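Pesticidal crystal protein Cry4Aa (Bacillus thuringiensis, PDB 2C9K) kills mosquito larvae by binding midgut epithelial cells and promoting their colloid-osmotic lysis. Local coordinates at residues Gly31-Val36 against Ala146-Leu151; Thr105-Val110 against Asn155-Phe160; Phe312-Tyr317 against Val339-Lys344. All coordinates share one frame; numbering follows the deposited sequence.

Contact 1 of 3, residues Gly31-Val36 against Ala146-Leu151; sequences GTLIPV and AANLHL
Leu33 reaches over to Leu149, and the two side chains slide past one another in opposite directions so that one methyl of each meets: CD1 of Leu33 lies 4.1 Å from CD2 of Leu149. Both leucines carry CG beside the backbone N and anti to the carbonyl carbon (chi1 -66° for Leu33, -69° for Leu149), a common helical arrangement that sends the branched end out from its helix. For Leu149 this brings the methyls nearer to the partner helix than the direction of CB alone would suggest. Leucine suits both places, because it is apolar and long enough to bridge helices whose backbones stay well apart; even the closest pair of CA atoms, in Leu33 and Leu149, is separated by 8.6 Å. The same CD1 of Leu33 also comes to 4.3 Å from OD1 of Asn148. This is a loose touch between a methyl and an amide oxygen, while the other end of the amide is held by a hydrogen bond from Asn148 ND2 to Tyr246 OH. The patch is small and buried within the helical N-terminal domain of the toxin. Helix 5-16 touches both partners, Val9 on Leu33 and Val13 on Asn148. Ile34, one residue on in helix 29-37, packs on Phe78 and Ile81 of helix 77-89, and helix 183-208 lies against Ala147 and Leu151 of helix 140-164.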
loop_
_atom_site.group_PDB
_atom_site.type_symbol
_atom_site.label_atom_id
_atom_site.label_comp_id
_atom_site.label_asym_id
_atom_site.label_seq_id
_atom_site.Cartn_x
_atom_site.Cartn_y
_atom_site.Cartn_z
ATOM N N GLY A 31 -6.394 16.199 -14.558
ATOM C CA GLY A 31 -5.992 17.550 -14.209
ATOM C C GLY A 31 -4.805 17.531 -13.264
ATOM O O GLY A 31 -4.059 18.512 -13.158
ATOM N N THR A 32 -4.628 16.402 -12.580
ATOM C CA THR A 32 -3.533 16.236 -11.635
ATOM C C THR A 32 -2.430 15.351 -12.191
ATOM O O THR A 32 -1.251 15.697 -12.128
ATOM C CB THR A 32 -4.021 15.602 -10.337
ATOM O OG1 THR A 32 -4.983 16.467 -9.721
ATOM C CG2 THR A 32 -2.848 15.369 -9.384
ATOM N N LEU A 33 -2.817 14.205 -12.734
ATOM C CA LEU A 33 -1.847 13.272 -13.287
ATOM C C LEU A 33 -0.927 13.860 -14.361
ATOM O O LEU A 33 0.286 13.681 -14.285
ATOM C CB LEU A 33 -2.565 12.034 -13.822
ATOM C CG LEU A 33 -3.240 11.214 -12.721
ATOM C CD1 LEU A 33 -4.006 10.050 -13.334
ATOM C CD2 LEU A 33 -2.190 10.721 -11.735
ATOM N N ILE A 34 -1.483 14.562 -15.346
ATOM C CA ILE A 34 -0.662 15.150 -16.406
ATOM C C ILE A 34 0.433 16.080 -15.872
ATOM O O ILE A 34 1.597 15.955 -16.243
ATOM C CB ILE A 34 -1.525 15.923 -17.415
ATOM C CG1 ILE A 34 -2.530 14.978 -18.066
ATOM C CG2 ILE A 34 -0.646 16.537 -18.492
ATOM C CD1 ILE A 34 -3.476 15.673 -19.027
ATOM N N PRO A 35 0.071 17.038 -15.009
ATOM C CA PRO A 35 1.056 17.969 -14.439
ATOM C C PRO A 35 2.109 17.260 -13.574
ATOM O O PRO A 35 3.263 17.688 -13.497
ATOM C CB PRO A 35 0.195 18.920 -13.607
ATOM C CG PRO A 35 -1.107 18.925 -14.333
ATOM C CD PRO A 35 -1.301 17.470 -14.689
ATOM N N VAL A 36 1.695 16.180 -12.919
ATOM C CA VAL A 36 2.575 15.408 -12.052
ATOM C C VAL A 36 3.505 14.483 -12.842
ATOM O O VAL A 36 4.657 14.264 -12.450
ATOM C CB VAL A 36 1.751 14.558 -11.056
ATOM C CG1 VAL A 36 2.666 13.629 -10.280
ATOM C CG2 VAL A 36 0.991 15.467 -10.103
ATOM N N ALA A 146 1.858 4.244 -17.089
ATOM C CA ALA A 146 1.287 4.085 -18.423
ATOM C C ALA A 146 0.016 3.239 -18.376
ATOM O O ALA A 146 -1.035 3.664 -18.853
ATOM C CB ALA A 146 2.300 3.440 -19.360
ATOM N N ALA A 147 0.111 2.044 -17.798
ATOM C CA ALA A 147 -1.043 1.146 -17.700
ATOM C C ALA A 147 -2.224 1.778 -16.970
ATOM O O ALA A 147 -3.376 1.570 -17.353
ATOM C CB ALA A 147 -0.642 -0.153 -17.008
ATOM N N ASN A 148 -1.940 2.547 -15.921
ATOM C CA ASN A 148 -2.999 3.189 -15.161
ATOM C C ASN A 148 -3.715 4.202 -16.042
ATOM O O ASN A 148 -4.945 4.222 -16.102
ATOM C CB ASN A 148 -2.431 3.866 -13.909
ATOM C CG ASN A 148 -3.504 4.559 -13.078
ATOM O OD1 ASN A 148 -3.517 5.786 -12.958
ATOM N ND2 ASN A 148 -4.408 3.775 -12.501
ATOM N N LEU A 149 -2.953 5.048 -16.727
ATOM C CA LEU A 149 -3.566 6.027 -17.619
ATOM C C LEU A 149 -4.444 5.239 -18.578
ATOM O O LEU A 149 -5.620 5.563 -18.781
ATOM C CB LEU A 149 -2.500 6.796 -18.406
ATOM C CG LEU A 149 -1.651 7.745 -17.566
ATOM C CD1 LEU A 149 -0.507 8.324 -18.389
ATOM C CD2 LEU A 149 -2.550 8.830 -17.020
ATOM N N HIS A 150 -3.869 4.187 -19.153
ATOM C CA HIS A 150 -4.599 3.347 -20.080
ATOM C C HIS A 150 -5.910 2.891 -19.453
ATOM O O HIS A 150 -6.980 3.094 -20.026
ATOM C CB HIS A 150 -3.764 2.126 -20.471
ATOM C CG HIS A 150 -4.369 1.322 -21.579
ATOM N ND1 HIS A 150 -5.447 1.763 -22.315
ATOM C CD2 HIS A 150 -4.045 0.108 -22.080
ATOM C CE1 HIS A 150 -5.766 0.856 -23.219
ATOM N NE2 HIS A 150 -4.930 -0.157 -23.097
ATOM N N LEU A 151 -5.834 2.284 -18.271
ATOM C CA LEU A 151 -7.036 1.802 -17.594
ATOM C C LEU A 151 -8.061 2.910 -17.334
ATOM O O LEU A 151 -9.270 2.655 -17.336
ATOM C CB LEU A 151 -6.666 1.124 -16.266
ATOM C CG LEU A 151 -5.957 -0.232 -16.348
ATOM C CD1 LEU A 151 -5.444 -0.648 -14.981
ATOM C CD2 LEU A 151 -6.921 -1.276 -16.901
#

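Contact 2 of 3, residues Thr105-Val110 against Asn155-Phe160; sequences TQIQLV and NQAVKF
Ile107 points from helix 103-123 toward helix 140-164, and its branches divide the work of meeting it. CB is still 4.7 Å from CB of Ala157. From there the short branch, CG2, lies anti to the backbone N and comes to 3.7 Å from that same Ala157 CB. The long branch leaves CB through CG1, which sits beside the backbone N (chi1 -72°), and runs on extended to CD1. This terminal methyl is the busiest atom: it rests 3.8 Å from CA of Ala157, lies 3.8 Å from OE1 of Gln156, and comes obliquely to the Phe160 ring at 4.2 Å from CD2. A beta-branched isoleucine thus covers a small alanine with two methyls, and the alanine lets it lie directly against CB and CA; the CA atoms of Ile107 and Ala157, the nearest pair, are 6.8 Å apart. The helices run nearly antiparallel, at 158°, as two long helices of the delta-endotoxin helical bundle, joined through the short helix 129-137, with the Cys125-Cys132 disulfide in the connection; in three-domain Cry toxins this pair is thought to form the hairpin that enters the membrane during pore formation. Gln156 fits a buried position because its amide oxygen is satisfied: the chain bends at chi2 (-64°), and OE1 is hydrogen-bonded to Tyr84 OH on helix 77-89, whose side chain also packs on Ile107. Beyond the isoleucine, the Phe160 ring makes an edge-to-face contact with Trp91 and lies against Val103 and Arg104, at the start of helix 103-123.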
loop_
_atom_site.group_PDB
_atom_site.type_symbol
_atom_site.label_atom_id
_atom_site.label_comp_id
_atom_site.label_asym_id
_atom_site.label_seq_id
_atom_site.Cartn_x
_atom_site.Cartn_y
_atom_site.Cartn_z
ATOM N N THR A 105 -14.085 9.048 -30.984
ATOM C CA THR A 105 -12.970 8.910 -31.913
ATOM C C THR A 105 -11.663 9.162 -31.161
ATOM O O THR A 105 -10.660 8.478 -31.386
ATOM C CB THR A 105 -13.102 9.909 -33.098
ATOM O OG1 THR A 105 -12.105 9.619 -34.086
ATOM C CG2 THR A 105 -12.926 11.337 -32.618
ATOM N N GLN A 106 -11.696 10.141 -30.257
ATOM C CA GLN A 106 -10.538 10.514 -29.444
ATOM C C GLN A 106 -10.188 9.368 -28.492
ATOM O O GLN A 106 -9.015 9.100 -28.229
ATOM C CB GLN A 106 -10.857 11.779 -28.650
ATOM C CG GLN A 106 -9.650 12.508 -28.106
ATOM C CD GLN A 106 -8.690 12.943 -29.193
ATOM O OE1 GLN A 106 -9.103 13.392 -30.257
ATOM N NE2 GLN A 106 -7.399 12.827 -28.921
ATOM N N ILE A 107 -11.212 8.697 -27.973
ATOM C CA ILE A 107 -11.002 7.564 -27.086
ATOM C C ILE A 107 -10.264 6.485 -27.883
ATOM O O ILE A 107 -9.380 5.804 -27.363
ATOM C CB ILE A 107 -12.352 7.001 -26.568
ATOM C CG1 ILE A 107 -12.969 7.974 -25.563
ATOM C CG2 ILE A 107 -12.151 5.632 -25.941
ATOM C CD1 ILE A 107 -14.306 7.523 -25.001
ATOM N N GLN A 108 -10.626 6.347 -29.155
ATOM C CA GLN A 108 -10.008 5.362 -30.035
ATOM C C GLN A 108 -8.505 5.570 -30.187
ATOM O O GLN A 108 -7.745 4.605 -30.272
ATOM C CB GLN A 108 -10.657 5.405 -31.419
ATOM C CG GLN A 108 -12.111 4.977 -31.451
ATOM C CD GLN A 108 -12.656 4.887 -32.867
ATOM O OE1 GLN A 108 -13.827 4.560 -33.076
ATOM N NE2 GLN A 108 -11.804 5.176 -33.850
ATOM N N LEU A 109 -8.078 6.828 -30.241
ATOM C CA LEU A 109 -6.658 7.135 -30.380
ATOM C C LEU A 109 -5.893 6.830 -29.097
ATOM O O LEU A 109 -4.805 6.252 -29.139
ATOM C CB LEU A 109 -6.456 8.603 -30.764
ATOM C CG LEU A 109 -6.866 9.003 -32.182
ATOM C CD1 LEU A 109 -6.525 10.468 -32.411
ATOM C CD2 LEU A 109 -6.148 8.123 -33.194
ATOM N N VAL A 110 -6.454 7.224 -27.958
ATOM C CA VAL A 110 -5.806 6.958 -26.685
ATOM C C VAL A 110 -5.712 5.455 -26.474
ATOM O O VAL A 110 -4.746 4.977 -25.898
ATOM C CB VAL A 110 -6.569 7.590 -25.496
ATOM C CG1 VAL A 110 -5.938 7.154 -24.182
ATOM C CG2 VAL A 110 -6.530 9.107 -25.599
ATOM N N ASN A 155 -11.925 2.885 -18.552
ATOM C CA ASN A 155 -12.953 2.942 -17.517
ATOM C C ASN A 155 -13.878 4.087 -17.871
ATOM O O ASN A 155 -15.091 3.993 -17.708
ATOM C CB ASN A 155 -12.315 3.178 -16.132
ATOM C CG ASN A 155 -13.349 3.453 -15.038
ATOM O OD1 ASN A 155 -13.785 4.586 -14.847
ATOM N ND2 ASN A 155 -13.746 2.408 -14.323
ATOM N N GLN A 156 -13.288 5.164 -18.374
ATOM C CA GLN A 156 -14.048 6.349 -18.754
ATOM C C GLN A 156 -14.920 6.055 -19.980
ATOM O O GLN A 156 -16.105 6.389 -20.008
ATOM C CB GLN A 156 -13.088 7.511 -19.040
ATOM C CG GLN A 156 -13.767 8.860 -19.166
ATOM C CD GLN A 156 -14.717 8.938 -20.358
ATOM O OE1 GLN A 156 -14.282 9.019 -21.514
ATOM N NE2 GLN A 156 -16.018 8.900 -20.082
ATOM N N ALA A 157 -14.319 5.416 -20.981
ATOM C CA ALA A 157 -15.008 5.056 -22.212
ATOM C C ALA A 157 -16.242 4.237 -21.895
ATOM O O ALA A 157 -17.319 4.496 -22.424
ATOM C CB ALA A 157 -14.079 4.257 -23.119
ATOM N N VAL A 158 -16.084 3.238 -21.036
ATOM C CA VAL A 158 -17.207 2.401 -20.654
ATOM C C VAL A 158 -18.311 3.255 -20.048
ATOM O O VAL A 158 -19.473 3.130 -20.416
ATOM C CB VAL A 158 -16.782 1.333 -19.642
ATOM C CG1 VAL A 158 -18.001 0.651 -19.063
ATOM C CG2 VAL A 158 -15.897 0.310 -20.324
ATOM N N LYS A 159 -17.943 4.128 -19.119
ATOM C CA LYS A 159 -18.914 5.003 -18.469
ATOM C C LYS A 159 -19.561 5.931 -19.485
ATOM O O LYS A 159 -20.780 6.081 -19.511
ATOM C CB LYS A 159 -18.241 5.849 -17.384
ATOM C CG LYS A 159 -17.743 5.068 -16.181
ATOM C CD LYS A 159 -17.125 6.024 -15.170
ATOM C CE LYS A 159 -16.538 5.302 -13.970
ATOM N NZ LYS A 159 -15.843 6.275 -13.082
ATOM N N PHE A 160 -18.721 6.550 -20.309
ATOM C CA PHE A 160 -19.165 7.480 -21.338
ATOM C C PHE A 160 -20.260 6.884 -22.225
ATOM O O PHE A 160 -21.273 7.530 -22.513
ATOM C CB PHE A 160 -17.975 7.891 -22.206
ATOM C CG PHE A 160 -18.313 8.912 -23.247
ATOM C CD1 PHE A 160 -18.622 10.216 -22.883
ATOM C CD2 PHE A 160 -18.361 8.560 -24.593
ATOM C CE1 PHE A 160 -18.977 11.157 -23.839
ATOM C CE2 PHE A 160 -18.715 9.494 -25.561
ATOM C CZ PHE A 160 -19.026 10.796 -25.183
#

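Contact 3 of 3, residues Phe312-Tyr317 against Val339-Lys344; sequences FFTSHY and VTDKLK
This is a side-chain contact in the middle domain of the three-domain toxin, a beta-prism of antiparallel sheets, within a sheet whose strand order, 3-2-1-4, is that of a Greek key. It joins strand 313-322 to the beginning of strand 342-347 and the loop residue Asp341 before it, past strand 294-303, which runs between them. The touching pieces run 74° apart, end to end, and three pairs of side chains bridge them, each crossing at about a right angle. In the first, the aliphatic root of Lys344 lies obliquely against the Phe313 ring, CE2 of Phe313 being 4.0 Å from CB of Lys344 and 4.1 Å from its CG. Lysine fits because its methylenes can pack on an aromatic ring while the bent chain delivers NZ to a salt bridge with Glu303 and a hydrogen bond to Thr392 O. In the second, threonine offers its methyl to the carboxylate, CG2 of Thr314 being 3.7 Å from OD2 of Asp341, while its OG1 is hydrogen-bonded to Asn338 ND2. In the third, leucine sets two methyls along the far end of a tyrosine: Leu343 CD1 lies 4.1 Å from Tyr317 CE2, and Leu343 CD2 lies 3.3 Å from Tyr317 OH. Tyr317 CG stands between the backbone N and the carbonyl carbon (chi1 67°), bringing the ring's end to Leu343 although CB itself does not point that way. The CB bonds of Thr314 and Tyr317 point roughly alike, and that of Phe313 is turned well away from both, as a beta bulge at Thr314-Ser315 would cause. Both bulge residues make backbone hydrogen bonds with Tyr302 of strand 294-303, on which Leu343 and Asp341 also rest, while Tyr317 packs on strand 329-335.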
loop_
_atom_site.group_PDB
_atom_site.type_symbol
_atom_site.label_atom_id
_atom_site.label_comp_id
_atom_site.label_asym_id
_atom_site.label_seq_id
_atom_site.Cartn_x
_atom_site.Cartn_y
_atom_site.Cartn_z
ATOM N N PHE A 312 21.376 7.406 26.149
ATOM C CA PHE A 312 20.700 6.951 24.956
ATOM C C PHE A 312 19.629 5.964 25.368
ATOM O O PHE A 312 19.570 5.546 26.528
ATOM C CB PHE A 312 21.697 6.322 23.969
ATOM C CG PHE A 312 22.510 5.196 24.539
ATOM C CD1 PHE A 312 21.915 3.986 24.881
ATOM C CD2 PHE A 312 23.880 5.340 24.719
ATOM C CE1 PHE A 312 22.670 2.935 25.395
ATOM C CE2 PHE A 312 24.641 4.297 25.229
ATOM C CZ PHE A 312 24.032 3.091 25.568
ATOM N N PHE A 313 18.764 5.605 24.428
ATOM C CA PHE A 313 17.709 4.674 24.749
ATOM C C PHE A 313 18.209 3.246 24.687
ATOM O O PHE A 313 18.608 2.725 23.647
ATOM C CB PHE A 313 16.505 4.908 23.843
ATOM C CG PHE A 313 15.820 6.221 24.100
ATOM C CD1 PHE A 313 15.704 7.174 23.093
ATOM C CD2 PHE A 313 15.322 6.518 25.367
ATOM C CE1 PHE A 313 15.104 8.405 23.343
ATOM C CE2 PHE A 313 14.719 7.743 25.630
ATOM C CZ PHE A 313 14.609 8.692 24.617
ATOM N N THR A 314 18.213 2.637 25.859
ATOM C CA THR A 314 18.657 1.280 26.039
ATOM C C THR A 314 17.821 0.270 25.281
ATOM O O THR A 314 18.357 -0.596 24.591
ATOM C CB THR A 314 18.641 0.953 27.530
ATOM O OG1 THR A 314 19.946 1.199 28.066
ATOM C CG2 THR A 314 18.221 -0.477 27.785
ATOM N N SER A 315 16.504 0.390 25.416
ATOM C CA SER A 315 15.569 -0.535 24.781
ATOM C C SER A 315 14.224 0.153 24.547
ATOM O O SER A 315 14.076 1.336 24.851
ATOM C CB SER A 315 15.374 -1.739 25.702
ATOM O OG SER A 315 15.064 -1.294 27.014
ATOM N N HIS A 316 13.248 -0.576 24.010
ATOM C CA HIS A 316 11.935 0.015 23.783
ATOM C C HIS A 316 10.859 -1.013 23.493
ATOM O O HIS A 316 11.151 -2.184 23.301
ATOM C CB HIS A 316 11.983 1.020 22.626
ATOM C CG HIS A 316 12.009 0.386 21.272
ATOM N ND1 HIS A 316 13.103 -0.294 20.785
ATOM C CD2 HIS A 316 11.073 0.338 20.295
ATOM C CE1 HIS A 316 12.843 -0.729 19.565
ATOM N NE2 HIS A 316 11.617 -0.359 19.244
ATOM N N TYR A 317 9.610 -0.564 23.492
ATOM C CA TYR A 317 8.481 -1.428 23.175
ATOM C C TYR A 317 7.329 -0.567 22.658
ATOM O O TYR A 317 7.275 0.631 22.930
ATOM C CB TYR A 317 8.067 -2.281 24.393
ATOM C CG TYR A 317 7.487 -1.533 25.574
ATOM C CD1 TYR A 317 6.182 -1.039 25.544
ATOM C CD2 TYR A 317 8.248 -1.311 26.721
ATOM C CE1 TYR A 317 5.653 -0.341 26.621
ATOM C CE2 TYR A 317 7.729 -0.612 27.807
ATOM C CZ TYR A 317 6.430 -0.125 27.753
ATOM O OH TYR A 317 5.922 0.597 28.812
ATOM N N VAL A 339 17.526 -3.057 34.307
ATOM C CA VAL A 339 16.423 -3.154 35.261
ATOM C C VAL A 339 16.279 -1.864 36.063
ATOM O O VAL A 339 15.312 -1.686 36.805
ATOM C CB VAL A 339 16.641 -4.324 36.243
ATOM C CG1 VAL A 339 15.380 -4.568 37.054
ATOM C CG2 VAL A 339 17.052 -5.578 35.472
ATOM N N THR A 340 17.244 -0.964 35.893
ATOM C CA THR A 340 17.250 0.308 36.601
ATOM C C THR A 340 17.138 1.508 35.666
ATOM O O THR A 340 17.601 2.596 36.003
ATOM C CB THR A 340 18.545 0.474 37.420
ATOM O OG1 THR A 340 19.664 0.537 36.528
ATOM C CG2 THR A 340 18.724 -0.696 38.391
ATOM N N ASP A 341 16.528 1.318 34.500
ATOM C CA ASP A 341 16.377 2.408 33.532
ATOM C C ASP A 341 15.033 3.124 33.599
ATOM O O ASP A 341 14.050 2.578 34.091
ATOM C CB ASP A 341 16.605 1.891 32.113
ATOM C CG ASP A 341 16.238 0.435 31.962
ATOM O OD1 ASP A 341 15.251 -0.001 32.597
ATOM O OD2 ASP A 341 16.937 -0.266 31.197
ATOM N N LYS A 342 15.006 4.353 33.091
ATOM C CA LYS A 342 13.802 5.173 33.094
ATOM C C LYS A 342 12.975 5.094 31.819
ATOM O O LYS A 342 13.507 5.108 30.710
ATOM C CB LYS A 342 14.153 6.642 33.338
ATOM C CG LYS A 342 14.222 7.057 34.793
ATOM C CD LYS A 342 14.215 8.576 34.901
ATOM C CE LYS A 342 12.939 9.162 34.300
ATOM N NZ LYS A 342 12.910 10.654 34.339
ATOM N N LEU A 343 11.661 5.048 31.991
ATOM C CA LEU A 343 10.750 4.976 30.869
ATOM C C LEU A 343 10.347 6.376 30.395
ATOM O O LEU A 343 9.829 7.182 31.165
ATOM C CB LEU A 343 9.507 4.166 31.267
ATOM C CG LEU A 343 8.593 3.662 30.138
ATOM C CD1 LEU A 343 9.428 2.892 29.129
ATOM C CD2 LEU A 343 7.494 2.771 30.690
ATOM N N LYS A 344 10.627 6.666 29.128
ATOM C CA LYS A 344 10.269 7.944 28.511
ATOM C C LYS A 344 9.247 7.568 27.452
ATOM O O LYS A 344 9.606 7.106 26.371
ATOM C CB LYS A 344 11.478 8.597 27.831
ATOM C CG LYS A 344 12.480 9.257 28.761
ATOM C CD LYS A 344 11.880 10.460 29.454
ATOM C CE LYS A 344 12.955 11.360 30.032
ATOM N NZ LYS A 344 13.719 12.094 28.980
#

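How the contacts relate
Contacts 1 and 2 belong together: both use helix 140-164, through 146-151 and 155-160, and their centres are 14 Å apart. That helix thus meets helix 29-37 at one level and helix 103-123 at another, which suits a central member of the N-terminal bundle, the part linked to pore formation in this family. Along the chain the two contacts interleave. Contact 3 follows both and lies across the chain's centre in the beta-sheet domain, which in related toxins takes part in receptor recognition; its centre is 48 Å from that of contact 1 and 60 Å from that of contact 2. Even the nearest atoms of contacts 1 and 3 remain about 34 Å apart.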